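Local coordinates for protein dioxygenase (Pseudomonas brassicacearum, PDB 5V2D) that probably cleaves the central double bond of lignostilbene-type substrates with molecular oxygen at a four-histidine iron centre, as in other carotenoid cleavage oxygenases, at residues G178-A183 / V214-S219; L306-E311 / V315-P320; I441-D446 / V470-D475. One frame throughout, in Å; residues are numbered along the deposited sequence.

Contact 1: G178-A183 / V214-S219; sequences GQIKSA and VYFELS
Ile180 and Phe216 both swing their CG-bearing arm anti to the carbonyl carbon, at chi1 -65° for CG1 of the isoleucine and -60° for the phenylalanine. Together with the bent second torsion of the isoleucine, this carries Ile180 CD1 over the aromatic ring. The methyl settles above the middle of the face: CD1 of Ile180 lies 3.6 Å from the centroid of the Phe216 ring, only 13° from the normal, which is a textbook CH-pi contact. The other branch serves the same face farther out, Ile180 CG2 standing 3.8 Å from Phe216 CZ. Val214 CG1 packs on the opposite face, shifted toward the rim, so the ring is clasped between a residue of its own strand and one of the loop. At the ring edge, near the plane, Ser182 OG comes within 3.4 Å of Phe216 CZ; this hydroxyl has its hydrogen-bond partner in Thr184 O.

In the beta-propeller fold of this family the contact lies where the chain passes from one blade to the next. Residues 178-183 belong to the loop that leaves strand 170-173 of one four-stranded sheet and enters strand 190-191 of the next, whose third strand holds Phe216. Gln179 adds polar ties to the turn beyond that strand and the start of the next, through Gly222 O and Leu224 N. Lys181 stays with its own loop, NZ donating to Gly178 O at 2.9 Å. Strand neighbours of Phe216 face elsewhere: Tyr215 OH donates to Glu217 OE2 at 2.7 Å, approaching from above the carboxylate plane, while Glu217 OE1 makes a salt bridge to Arg284.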
ATOM      1  N   GLY A 178       1.222  24.009   7.034  1.00 37.73           N
ATOM      2  CA  GLY A 178       2.620  24.349   7.067  1.00 37.42           C
ATOM      3  C   GLY A 178       3.463  23.712   8.117  1.00 36.06           C
ATOM      4  O   GLY A 178       4.610  24.057   8.216  1.00 36.52           O
ATOM      5  N   GLN A 179       2.976  22.734   8.874  1.00 35.73           N
ATOM      6  CA  GLN A 179       3.747  22.185   9.992  1.00 36.03           C
ATOM      7  C   GLN A 179       4.761  21.126   9.646  1.00 37.44           C
ATOM      8  O   GLN A 179       5.644  20.837  10.453  1.00 33.46           O
ATOM      9  CB  GLN A 179       2.817  21.634  11.079  1.00 38.13           C
ATOM     10  CG  GLN A 179       1.865  22.639  11.700  1.00 40.89           C
ATOM     11  CD  GLN A 179       0.746  21.999  12.491  1.00 38.47           C
ATOM     12  OE1 GLN A 179       0.800  21.902  13.723  1.00 37.85           O
ATOM     13  NE2 GLN A 179      -0.259  21.479  11.773  1.00 39.24           N
ATOM     14  N   ILE A 180       4.632  20.506   8.470  1.00 38.10           N
ATOM     15  CA  ILE A 180       5.470  19.325   8.119  1.00 36.59           C
ATOM     16  C   ILE A 180       6.586  19.872   7.261  1.00 34.70           C
ATOM     17  O   ILE A 180       6.311  20.397   6.231  1.00 36.89           O
ATOM     18  CB  ILE A 180       4.659  18.230   7.369  1.00 34.71           C
ATOM     19  CG1 ILE A 180       3.596  17.668   8.278  1.00 35.45           C
ATOM     20  CG2 ILE A 180       5.581  17.167   6.833  1.00 35.56           C
ATOM     21  CD1 ILE A 180       4.063  16.856   9.440  1.00 34.07           C
ATOM     22  N   LYS A 181       7.828  19.731   7.687  1.00 34.61           N
ATOM     23  CA  LYS A 181       8.925  20.334   6.992  1.00 37.24           C
ATOM     24  C   LYS A 181       9.796  19.302   6.289  1.00 36.31           C
ATOM     25  O   LYS A 181      10.826  19.670   5.778  1.00 37.39           O
ATOM     26  CB  LYS A 181       9.838  21.108   7.995  1.00 42.08           C
ATOM     27  CG  LYS A 181       9.167  22.152   8.837  1.00 45.86           C
ATOM     28  CD  LYS A 181       8.415  23.151   8.021  1.00 51.67           C
ATOM     29  CE  LYS A 181       7.993  24.357   8.857  1.00 56.05           C
ATOM     30  NZ  LYS A 181       7.263  25.293   7.920  1.00 56.48           N
ATOM     31  N   SER A 182       9.454  18.029   6.288  1.00 33.03           N
ATOM     32  CA  SER A 182      10.215  17.049   5.548  1.00 30.55           C
ATOM     33  C   SER A 182       9.889  17.203   4.090  1.00 30.87           C
ATOM     34  O   SER A 182       8.874  17.724   3.714  1.00 31.77           O
ATOM     35  CB  SER A 182       9.869  15.617   5.980  1.00 29.25           C
ATOM     36  OG  SER A 182       8.487  15.502   6.130  1.00 28.71           O
ATOM     37  N   ALA A 183      10.783  16.679   3.273  1.00 32.51           N
ATOM     38  CA  ALA A 183      10.581  16.686   1.816  1.00 34.46           C
ATOM     39  C   ALA A 183       9.534  15.672   1.395  1.00 33.15           C
ATOM     40  O   ALA A 183       8.986  15.818   0.330  1.00 31.52           O
ATOM     41  CB  ALA A 183      11.913  16.392   1.086  1.00 36.75           C
ATOM     42  N   VAL A 214      12.113  10.879  10.090  1.00 31.66           N
ATOM     43  CA  VAL A 214      11.341  11.666  11.053  1.00 32.67           C
ATOM     44  C   VAL A 214      10.073  10.949  11.408  1.00 32.11           C
ATOM     45  O   VAL A 214       9.376  10.503  10.458  1.00 28.89           O
ATOM     46  CB  VAL A 214      10.802  13.005  10.471  1.00 34.48           C
ATOM     47  CG1 VAL A 214      10.445  13.989  11.558  1.00 32.68           C
ATOM     48  CG2 VAL A 214      11.604  13.531   9.366  1.00 37.16           C
ATOM     49  N   TYR A 215       9.727  10.892  12.698  1.00 30.07           N
ATOM     50  CA  TYR A 215       8.379  10.483  13.146  1.00 30.53           C
ATOM     51  C   TYR A 215       7.511  11.726  13.378  1.00 30.44           C
ATOM     52  O   TYR A 215       8.008  12.720  13.910  1.00 29.77           O
ATOM     53  CB  TYR A 215       8.471   9.662  14.448  1.00 32.00           C
ATOM     54  CG  TYR A 215       7.136   9.353  15.025  1.00 31.93           C
ATOM     55  CD1 TYR A 215       6.260   8.569  14.331  1.00 31.92           C
ATOM     56  CD2 TYR A 215       6.724   9.877  16.232  1.00 32.70           C
ATOM     57  CE1 TYR A 215       5.010   8.294  14.808  1.00 32.53           C
ATOM     58  CE2 TYR A 215       5.496   9.585  16.749  1.00 33.41           C
ATOM     59  CZ  TYR A 215       4.627   8.798  16.034  1.00 33.08           C
ATOM     60  OH  TYR A 215       3.359   8.539  16.483  1.00 34.46           O
ATOM     61  N   PHE A 216       6.258  11.687  12.962  1.00 29.85           N
ATOM     62  CA  PHE A 216       5.268  12.708  13.184  1.00 29.88           C
ATOM     63  C   PHE A 216       4.017  12.159  13.853  1.00 33.05           C
ATOM     64  O   PHE A 216       3.510  11.110  13.437  1.00 29.57           O
ATOM     65  CB  PHE A 216       4.747  13.295  11.861  1.00 31.33           C
ATOM     66  CG  PHE A 216       5.771  13.927  11.033  1.00 32.47           C
ATOM     67  CD1 PHE A 216       6.103  13.406   9.764  1.00 32.23           C
ATOM     68  CD2 PHE A 216       6.371  15.092  11.469  1.00 34.23           C
ATOM     69  CE1 PHE A 216       7.020  14.063   8.955  1.00 32.16           C
ATOM     70  CE2 PHE A 216       7.333  15.749  10.650  1.00 36.34           C
ATOM     71  CZ  PHE A 216       7.653  15.200   9.394  1.00 35.74           C
ATOM     72  N   GLU A 217       3.461  12.938  14.812  1.00 30.04           N
ATOM     73  CA  GLU A 217       2.207  12.608  15.408  1.00 32.55           C
ATOM     74  C   GLU A 217       1.297  13.811  15.366  1.00 32.21           C
ATOM     75  O   GLU A 217       1.634  14.869  15.939  1.00 32.77           O
ATOM     76  CB  GLU A 217       2.412  12.080  16.814  1.00 33.26           C
ATOM     77  CG  GLU A 217       1.081  11.609  17.428  1.00 34.66           C
ATOM     78  CD  GLU A 217       1.233  10.488  18.477  1.00 33.61           C
ATOM     79  OE1 GLU A 217       0.165  10.271  19.080  1.00 35.00           O
ATOM     80  OE2 GLU A 217       2.308   9.812  18.651  1.00 32.83           O
ATOM     81  N   LEU A 218       0.133  13.656  14.704  1.00 31.70           N
ATOM     82  CA  LEU A 218      -0.850  14.688  14.512  1.00 31.33           C
ATOM     83  C   LEU A 218      -2.188  14.395  15.169  1.00 33.59           C
ATOM     84  O   LEU A 218      -2.642  13.240  15.212  1.00 30.49           O
ATOM     85  CB  LEU A 218      -1.065  15.042  13.040  1.00 33.15           C
ATOM     86  CG  LEU A 218       0.207  15.507  12.277  1.00 34.79           C
ATOM     87  CD1 LEU A 218       0.604  14.518  11.212  1.00 35.45           C
ATOM     88  CD2 LEU A 218       0.061  16.877  11.690  1.00 36.60           C
ATOM     89  N   SER A 219      -2.816  15.449  15.709  1.00 33.25           N
ATOM     90  CA  SER A 219      -4.088  15.340  16.321  1.00 32.92           C
ATOM     91  C   SER A 219      -5.116  15.173  15.268  1.00 34.31           C
ATOM     92  O   SER A 219      -4.871  15.452  14.075  1.00 32.39           O
ATOM     93  CB  SER A 219      -4.372  16.629  17.184  1.00 36.14           C
ATOM     94  OG  SER A 219      -4.839  17.666  16.347  1.00 35.86           O
TER

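Contact 2: L306-E311 / V315-P320; sequences LNAFDE and VYVDMP
The rings of Phe309 and Tyr316 lie side by side across two antiparallel strands, their planes 29° apart and their centroids 5.1 Å from each other. They are slid so far that they barely overlap. Over one face of the Phe309 ring, toward its rim, sits Tyr316 CB, 4.2 Å from the centroid, while Phe309 CE1 meets Tyr316 CD1 obliquely at 3.5 Å. At the edge of the tyrosine ring, in its plane, a water lies 2.7 Å from Tyr316 OH and donates to Glu311 O, linking the ring back to the partner strand. The phenylalanine reaches its neighbour because CG sits between the backbone N and the carbonyl carbon (chi1 63°), which tips the ring across the strand boundary.

In the backbone the same two residues form a hydrogen-bonded pair: Tyr316 N donates to Phe309 O at 2.8 Å, nearly straight at 172°, and Phe309 N to Tyr316 O at 3.0 Å. With an alanine at Phe309, Tyr316 would probably lose the cover over its CB and CD1, and its ring would be freer to turn. On the other face of the sheet, Ala308 and Val317 make a non-hydrogen-bonded pair, Ala308 CB touching Val317 CG2 at 4.0 Å, and Ala242 of the adjoining sheet packs against both. Asp318, on the face of the rings, is held by Arg349 and Tyr385. The whole is a beta hairpin that supplies the first two strands of a propeller blade, and strand 301-311 also carries the iron ligand His304.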
ATOM      1  N   LEU A 306       1.227  -5.976   9.567  1.00 25.35           N
ATOM      2  CA  LEU A 306      -0.119  -6.447   9.932  1.00 26.07           C
ATOM      3  C   LEU A 306      -0.558  -5.649  11.161  1.00 24.80           C
ATOM      4  O   LEU A 306      -1.544  -4.924  11.145  1.00 24.77           O
ATOM      5  CB  LEU A 306      -0.158  -7.927  10.156  1.00 25.15           C
ATOM      6  CG  LEU A 306      -1.428  -8.439  10.836  1.00 25.99           C
ATOM      7  CD1 LEU A 306      -2.720  -8.078  10.077  1.00 25.36           C
ATOM      8  CD2 LEU A 306      -1.296  -9.973  10.986  1.00 25.78           C
ATOM      9  N   ASN A 307       0.222  -5.725  12.214  1.00 26.74           N
ATOM     10  CA  ASN A 307      -0.020  -4.986  13.433  1.00 25.45           C
ATOM     11  C   ASN A 307       1.228  -5.072  14.297  1.00 25.45           C
ATOM     12  O   ASN A 307       2.143  -5.817  14.009  1.00 27.10           O
ATOM     13  CB  ASN A 307      -1.301  -5.440  14.190  1.00 27.05           C
ATOM     14  CG  ASN A 307      -1.786  -4.415  15.176  1.00 26.48           C
ATOM     15  OD1 ASN A 307      -1.508  -3.206  15.066  1.00 24.96           O
ATOM     16  ND2 ASN A 307      -2.556  -4.894  16.158  1.00 27.42           N
ATOM     17  N   ALA A 308       1.264  -4.294  15.361  1.00 26.62           N
ATOM     18  CA  ALA A 308       2.366  -4.263  16.324  1.00 25.73           C
ATOM     19  C   ALA A 308       1.835  -3.858  17.672  1.00 27.56           C
ATOM     20  O   ALA A 308       0.814  -3.204  17.766  1.00 28.85           O
ATOM     21  CB  ALA A 308       3.416  -3.242  15.860  1.00 25.93           C
ATOM     22  N   PHE A 309       2.515  -4.278  18.721  1.00 29.49           N
ATOM     23  CA  PHE A 309       2.180  -3.836  20.048  1.00 28.34           C
ATOM     24  C   PHE A 309       3.411  -3.972  20.917  1.00 29.92           C
ATOM     25  O   PHE A 309       4.417  -4.584  20.512  1.00 28.91           O
ATOM     26  CB  PHE A 309       0.974  -4.634  20.586  1.00 31.70           C
ATOM     27  CG  PHE A 309       1.245  -6.068  20.736  1.00 32.36           C
ATOM     28  CD1 PHE A 309       1.719  -6.593  21.953  1.00 35.86           C
ATOM     29  CD2 PHE A 309       1.081  -6.927  19.647  1.00 35.21           C
ATOM     30  CE1 PHE A 309       1.977  -7.957  22.083  1.00 39.32           C
ATOM     31  CE2 PHE A 309       1.384  -8.296  19.768  1.00 38.35           C
ATOM     32  CZ  PHE A 309       1.844  -8.790  20.997  1.00 36.48           C
ATOM     33  N   ASP A 310       3.386  -3.402  22.100  1.00 32.40           N
ATOM     34  CA  ASP A 310       4.547  -3.510  22.994  1.00 33.16           C
ATOM     35  C   ASP A 310       4.062  -3.881  24.397  1.00 38.88           C
ATOM     36  O   ASP A 310       2.936  -3.547  24.787  1.00 32.81           O
ATOM     37  CB  ASP A 310       5.414  -2.266  23.005  1.00 35.25           C
ATOM     38  CG  ASP A 310       4.785  -1.081  23.765  1.00 36.88           C
ATOM     39  OD1 ASP A 310       4.184  -0.171  23.147  1.00 36.37           O
ATOM     40  OD2 ASP A 310       4.921  -1.066  25.009  1.00 36.18           O
ATOM     41  N   GLU A 311       4.929  -4.551  25.131  1.00 40.35           N
ATOM     42  CA  GLU A 311       4.580  -4.939  26.495  1.00 47.86           C
ATOM     43  C   GLU A 311       5.879  -5.160  27.256  1.00 44.04           C
ATOM     44  O   GLU A 311       6.796  -5.853  26.783  1.00 42.92           O
ATOM     45  CB  GLU A 311       3.774  -6.229  26.477  1.00 50.54           C
ATOM     46  CG  GLU A 311       3.122  -6.466  27.811  1.00 60.54           C
ATOM     47  CD  GLU A 311       2.529  -7.877  27.976  1.00 66.78           C
ATOM     48  OE1 GLU A 311       2.317  -8.626  26.969  1.00 70.32           O
ATOM     49  OE2 GLU A 311       2.298  -8.236  29.161  1.00 71.43           O
ATOM     50  N   VAL A 315       8.933  -4.893  22.055  1.00 37.92           N
ATOM     51  CA  VAL A 315       8.091  -4.471  20.958  1.00 35.38           C
ATOM     52  C   VAL A 315       7.921  -5.640  19.969  1.00 33.93           C
ATOM     53  O   VAL A 315       8.911  -6.235  19.533  1.00 35.21           O
ATOM     54  CB  VAL A 315       8.767  -3.283  20.255  1.00 35.60           C
ATOM     55  CG1 VAL A 315       7.831  -2.780  19.165  1.00 34.67           C
ATOM     56  CG2 VAL A 315       8.967  -2.176  21.246  1.00 33.57           C
ATOM     57  N   TYR A 316       6.685  -5.953  19.608  1.00 33.86           N
ATOM     58  CA  TYR A 316       6.399  -7.008  18.690  1.00 32.44           C
ATOM     59  C   TYR A 316       5.830  -6.424  17.386  1.00 31.01           C
ATOM     60  O   TYR A 316       4.871  -5.643  17.429  1.00 30.27           O
ATOM     61  CB  TYR A 316       5.386  -7.984  19.331  1.00 33.77           C
ATOM     62  CG  TYR A 316       5.833  -8.541  20.655  1.00 36.96           C
ATOM     63  CD1 TYR A 316       5.432  -7.951  21.842  1.00 40.14           C
ATOM     64  CD2 TYR A 316       6.648  -9.680  20.733  1.00 38.97           C
ATOM     65  CE1 TYR A 316       5.832  -8.460  23.060  1.00 41.76           C
ATOM     66  CE2 TYR A 316       7.044 -10.212  21.963  1.00 40.48           C
ATOM     67  CZ  TYR A 316       6.638  -9.602  23.100  1.00 41.73           C
ATOM     68  OH  TYR A 316       7.036 -10.061  24.347  1.00 42.64           O
ATOM     69  N   VAL A 317       6.348  -6.869  16.248  1.00 29.83           N
ATOM     70  CA  VAL A 317       5.860  -6.410  14.945  1.00 29.16           C
ATOM     71  C   VAL A 317       5.582  -7.608  14.059  1.00 28.92           C
ATOM     72  O   VAL A 317       6.484  -8.409  13.798  1.00 27.95           O
ATOM     73  CB  VAL A 317       6.906  -5.524  14.268  1.00 31.09           C
ATOM     74  CG1 VAL A 317       6.376  -4.970  12.969  1.00 32.45           C
ATOM     75  CG2 VAL A 317       7.213  -4.318  15.167  1.00 34.25           C
ATOM     76  N   ASP A 318       4.382  -7.699  13.536  1.00 27.97           N
ATOM     77  CA  ASP A 318       3.953  -8.763  12.627  1.00 26.44           C
ATOM     78  C   ASP A 318       3.891  -8.278  11.193  1.00 27.41           C
ATOM     79  O   ASP A 318       3.292  -7.222  10.910  1.00 26.38           O
ATOM     80  CB  ASP A 318       2.597  -9.323  13.057  1.00 27.53           C
ATOM     81  CG  ASP A 318       2.626  -9.929  14.486  1.00 31.51           C
ATOM     82  OD1 ASP A 318       1.543 -10.027  15.182  1.00 31.39           O
ATOM     83  OD2 ASP A 318       3.737 -10.297  14.916  1.00 31.44           O
ATOM     84  N   MET A 319       4.532  -9.015  10.296  1.00 26.23           N
ATOM     85  CA  MET A 319       4.596  -8.645   8.902  1.00 26.43           C
ATOM     86  C   MET A 319       5.057  -9.842   8.040  1.00 28.10           C
ATOM     87  O   MET A 319       5.802 -10.659   8.507  1.00 27.55           O
ATOM     88  CB  MET A 319       5.638  -7.524   8.690  1.00 27.66           C
ATOM     89  CG  MET A 319       7.022  -7.909   9.090  1.00 29.85           C
ATOM     90  SD  MET A 319       8.359  -6.780   8.555  1.00 32.67           S
ATOM     91  CE  MET A 319       8.092  -5.495   9.721  1.00 28.00           C
ATOM     92  N   PRO A 320       4.699  -9.849   6.752  1.00 27.29           N
ATOM     93  CA  PRO A 320       5.378 -10.753   5.801  1.00 27.25           C
ATOM     94  C   PRO A 320       6.842 -10.377   5.746  1.00 28.66           C
ATOM     95  O   PRO A 320       7.196  -9.173   5.887  1.00 26.95           O
ATOM     96  CB  PRO A 320       4.673 -10.489   4.476  1.00 28.15           C
ATOM     97  CG  PRO A 320       3.425  -9.771   4.838  1.00 29.59           C
ATOM     98  CD  PRO A 320       3.709  -8.997   6.098  1.00 27.37           C
TER
HETATM   99  O   HOH W   1       6.426  -8.648  26.622  1.00 48.72           O

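Contact 3: I441-D446 / V470-D475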
ATOM      1  N   ILE A 441     -14.744  -4.255   8.316  1.00 26.36           N
ATOM      2  CA  ILE A 441     -15.775  -3.381   8.814  1.00 27.37           C
ATOM      3  C   ILE A 441     -16.390  -4.059  10.062  1.00 28.08           C
ATOM      4  O   ILE A 441     -16.951  -5.125   9.929  1.00 26.53           O
ATOM      5  CB  ILE A 441     -16.892  -3.187   7.767  1.00 28.04           C
ATOM      6  CG1 ILE A 441     -16.327  -2.561   6.518  1.00 27.83           C
ATOM      7  CG2 ILE A 441     -17.998  -2.304   8.339  1.00 29.03           C
ATOM      8  CD1 ILE A 441     -17.317  -2.383   5.351  1.00 28.12           C
ATOM      9  N   PRO A 442     -16.322  -3.426  11.244  1.00 29.67           N
ATOM     10  CA  PRO A 442     -16.924  -4.061  12.402  1.00 29.48           C
ATOM     11  C   PRO A 442     -18.415  -4.250  12.273  1.00 31.75           C
ATOM     12  O   PRO A 442     -19.073  -3.467  11.671  1.00 27.73           O
ATOM     13  CB  PRO A 442     -16.702  -3.038  13.536  1.00 31.93           C
ATOM     14  CG  PRO A 442     -15.641  -2.047  13.000  1.00 30.56           C
ATOM     15  CD  PRO A 442     -15.734  -2.079  11.559  1.00 30.43           C
ATOM     16  N   ARG A 443     -18.949  -5.348  12.844  1.00 29.79           N
ATOM     17  CA  ARG A 443     -20.423  -5.632  12.736  1.00 32.29           C
ATOM     18  C   ARG A 443     -21.212  -4.527  13.438  1.00 31.75           C
ATOM     19  O   ARG A 443     -22.272  -4.188  12.976  1.00 33.90           O
ATOM     20  CB  ARG A 443     -20.761  -7.020  13.361  1.00 34.52           C
ATOM     21  CG  ARG A 443     -22.177  -7.554  13.025  1.00 35.04           C
ATOM     22  CD  ARG A 443     -22.438  -8.967  13.556  1.00 37.52           C
ATOM     23  NE  ARG A 443     -21.309  -9.795  13.147  1.00 36.25           N
ATOM     24  CZ  ARG A 443     -21.190 -10.482  12.021  1.00 38.71           C
ATOM     25  NH1 ARG A 443     -22.197 -10.655  11.177  1.00 38.37           N
ATOM     26  NH2 ARG A 443     -20.020 -11.117  11.772  1.00 37.37           N
ATOM     27  N   SER A 444     -20.674  -3.998  14.512  1.00 33.09           N
ATOM     28  CA  SER A 444     -21.293  -2.882  15.219  1.00 39.50           C
ATOM     29  C   SER A 444     -20.158  -2.280  15.983  1.00 39.23           C
ATOM     30  O   SER A 444     -19.089  -2.866  16.069  1.00 41.42           O
ATOM     31  CB  SER A 444     -22.379  -3.352  16.203  1.00 41.54           C
ATOM     32  OG  SER A 444     -21.833  -4.225  17.209  1.00 47.94           O
ATOM     33  N   ALA A 445     -20.378  -1.116  16.593  1.00 48.12           N
ATOM     34  CA  ALA A 445     -19.305  -0.501  17.406  1.00 50.20           C
ATOM     35  C   ALA A 445     -18.979  -1.334  18.667  1.00 50.72           C
ATOM     36  O   ALA A 445     -17.899  -1.297  19.207  1.00 51.51           O
ATOM     37  CB  ALA A 445     -19.653   0.942  17.721  1.00 59.38           C
ATOM     38  N   ASP A 446     -19.939  -2.132  19.098  1.00 59.33           N
ATOM     39  CA  ASP A 446     -19.739  -3.141  20.176  1.00 61.66           C
ATOM     40  C   ASP A 446     -18.875  -4.352  19.889  1.00 51.75           C
ATOM     41  O   ASP A 446     -18.514  -5.079  20.784  1.00 49.08           O
ATOM     42  CB  ASP A 446     -21.107  -3.738  20.515  1.00 68.70           C
ATOM     43  CG  ASP A 446     -21.682  -3.102  21.746  1.00 79.07           C
ATOM     44  OD1 ASP A 446     -22.234  -3.812  22.611  1.00 90.14           O
ATOM     45  OD2 ASP A 446     -21.567  -1.860  21.882  1.00 88.71           O
ATOM     46  N   VAL A 470     -18.372  -8.979  -0.332  1.00 24.87           N
ATOM     47  CA  VAL A 470     -18.516  -8.800   1.083  1.00 25.20           C
ATOM     48  C   VAL A 470     -18.668 -10.162   1.767  1.00 27.62           C
ATOM     49  O   VAL A 470     -19.605 -10.899   1.468  1.00 29.52           O
ATOM     50  CB  VAL A 470     -19.762  -7.951   1.381  1.00 25.37           C
ATOM     51  CG1 VAL A 470     -19.852  -7.720   2.899  1.00 26.74           C
ATOM     52  CG2 VAL A 470     -19.770  -6.618   0.603  1.00 27.18           C
ATOM     53  N   LEU A 471     -17.737 -10.499   2.647  1.00 27.23           N
ATOM     54  CA  LEU A 471     -17.739 -11.793   3.389  1.00 26.92           C
ATOM     55  C   LEU A 471     -17.953 -11.507   4.846  1.00 26.79           C
ATOM     56  O   LEU A 471     -17.702 -10.390   5.358  1.00 25.59           O
ATOM     57  CB  LEU A 471     -16.425 -12.562   3.220  1.00 26.43           C
ATOM     58  CG  LEU A 471     -16.245 -13.233   1.867  1.00 28.00           C
ATOM     59  CD1 LEU A 471     -16.006 -12.216   0.710  1.00 29.30           C
ATOM     60  CD2 LEU A 471     -15.089 -14.218   1.969  1.00 29.16           C
ATOM     61  N   ASP A 472     -18.485 -12.532   5.528  1.00 29.46           N
ATOM     62  CA  ASP A 472     -18.734 -12.422   6.967  1.00 29.89           C
ATOM     63  C   ASP A 472     -17.560 -13.065   7.622  1.00 28.95           C
ATOM     64  O   ASP A 472     -17.265 -14.238   7.289  1.00 30.66           O
ATOM     65  CB  ASP A 472     -20.056 -13.199   7.334  1.00 33.52           C
ATOM     66  CG  ASP A 472     -20.509 -12.881   8.748  1.00 36.26           C
ATOM     67  OD1 ASP A 472     -19.715 -12.979   9.717  1.00 36.16           O
ATOM     68  OD2 ASP A 472     -21.673 -12.440   8.906  1.00 43.02           O
ATOM     69  N   SER A 473     -16.917 -12.375   8.570  1.00 28.32           N
ATOM     70  CA  SER A 473     -15.695 -12.890   9.220  1.00 30.94           C
ATOM     71  C   SER A 473     -15.938 -14.186  10.019  1.00 33.62           C
ATOM     72  O   SER A 473     -14.995 -14.957  10.212  1.00 36.84           O
ATOM     73  CB  SER A 473     -15.078 -11.920  10.214  1.00 30.43           C
ATOM     74  OG  SER A 473     -15.947 -11.579  11.282  1.00 27.79           O
ATOM     75  N   ARG A 474     -17.201 -14.390  10.417  1.00 36.04           N
ATOM     76  CA  ARG A 474     -17.601 -15.631  11.118  1.00 39.38           C
ATOM     77  C   ARG A 474     -17.560 -16.865  10.270  1.00 43.55           C
ATOM     78  O   ARG A 474     -17.538 -17.969  10.838  1.00 48.25           O
ATOM     79  CB  ARG A 474     -19.027 -15.503  11.660  1.00 37.77           C
ATOM     80  CG  ARG A 474     -19.000 -14.577  12.871  1.00 38.65           C
ATOM     81  CD  ARG A 474     -20.372 -14.279  13.308  1.00 40.05           C
ATOM     82  NE  ARG A 474     -20.352 -13.223  14.313  1.00 42.07           N
ATOM     83  CZ  ARG A 474     -21.457 -12.814  14.966  1.00 49.34           C
ATOM     84  NH1 ARG A 474     -22.646 -13.395  14.753  1.00 51.64           N
ATOM     85  NH2 ARG A 474     -21.400 -11.846  15.868  1.00 45.67           N
ATOM     86  N   ASP A 475     -17.561 -16.707   8.942  1.00 37.42           N
ATOM     87  CA  ASP A 475     -17.450 -17.834   8.061  1.00 39.05           C
ATOM     88  C   ASP A 475     -16.922 -17.450   6.688  1.00 36.77           C
ATOM     89  O   ASP A 475     -17.731 -17.272   5.747  1.00 34.51           O
ATOM     90  CB  ASP A 475     -18.868 -18.465   7.948  1.00 39.13           C
ATOM     91  CG  ASP A 475     -18.894 -19.725   7.089  1.00 46.31           C
ATOM     92  OD1 ASP A 475     -17.820 -20.210   6.600  1.00 48.42           O
ATOM     93  OD2 ASP A 475     -20.051 -20.148   6.891  1.00 53.03           O
TER
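Asp472 OD1 is gripped from two directions: Arg443 NH2 donates to it at 2.8 Å from the syn side, somewhat out of the carboxylate plane, and the backbone N of Arg474 donates to the anti lone pair of the same oxygen at 3.0 Å. The second bond makes an Asx turn, set at the start of the type I beta turn from Asp472 to Asp475 that ends strand 465-472 in one blade of the propeller. Arg443 follows strand 433-442, an outer strand of that blade. Strand 452-460 runs between the two, so the bridge spans the width of that strand near its start, with the CA atoms of Arg443 and Asp472 9.1 Å apart and Tyr453 touched by both side chains.

The grip is a bidentate, end-on salt bridge, completed by Arg443 NH1 to Asp472 OD2 at 2.9 Å. Each carboxylate oxygen takes one guanidinium nitrogen, which should hold the two groups close to coplanar; their planes differ by 22°. A bend in the arginine chain at chi3 (-50°) turns its end toward the aspartate.

Over one face of this guanidinium lies that of Arg474, shifted toward the rim and inclined by 33°. Arg443 NH2 approaches Arg474 NE to 3.3 Å, a pairing of donors that cannot be a hydrogen bond. The neighbouring Asp451 probably makes it tolerable, since one of its carboxylate oxygens pairs with Arg443 NH2 and the other with Arg474 NH2; Asp472 supplies a second negative charge. The aliphatic part of Arg474 also lies against this group, Arg474 CD being 3.5 Å from Arg443 NH2.

Overall arrangement
Read from the N terminus, the three contacts follow one another in series, each closing before the next opens, with none nested or crossed. Contact 1 closes a span of 30 residues, tying the loop that enters one blade to that blade's third strand. Contact 2 is the tightest closure, a hairpin with three residues between its segments, two blades farther along. Contact 3 spans 23 residues and joins the ends of two strands within a blade that strand 50-52, from near the N terminus, also enters. Contact 2 lies about 23 Å, centre to centre, from either of the others, while contacts 1 and 3 are about 34 Å apart. None touches another: each fastens a separate sector of the propeller ring.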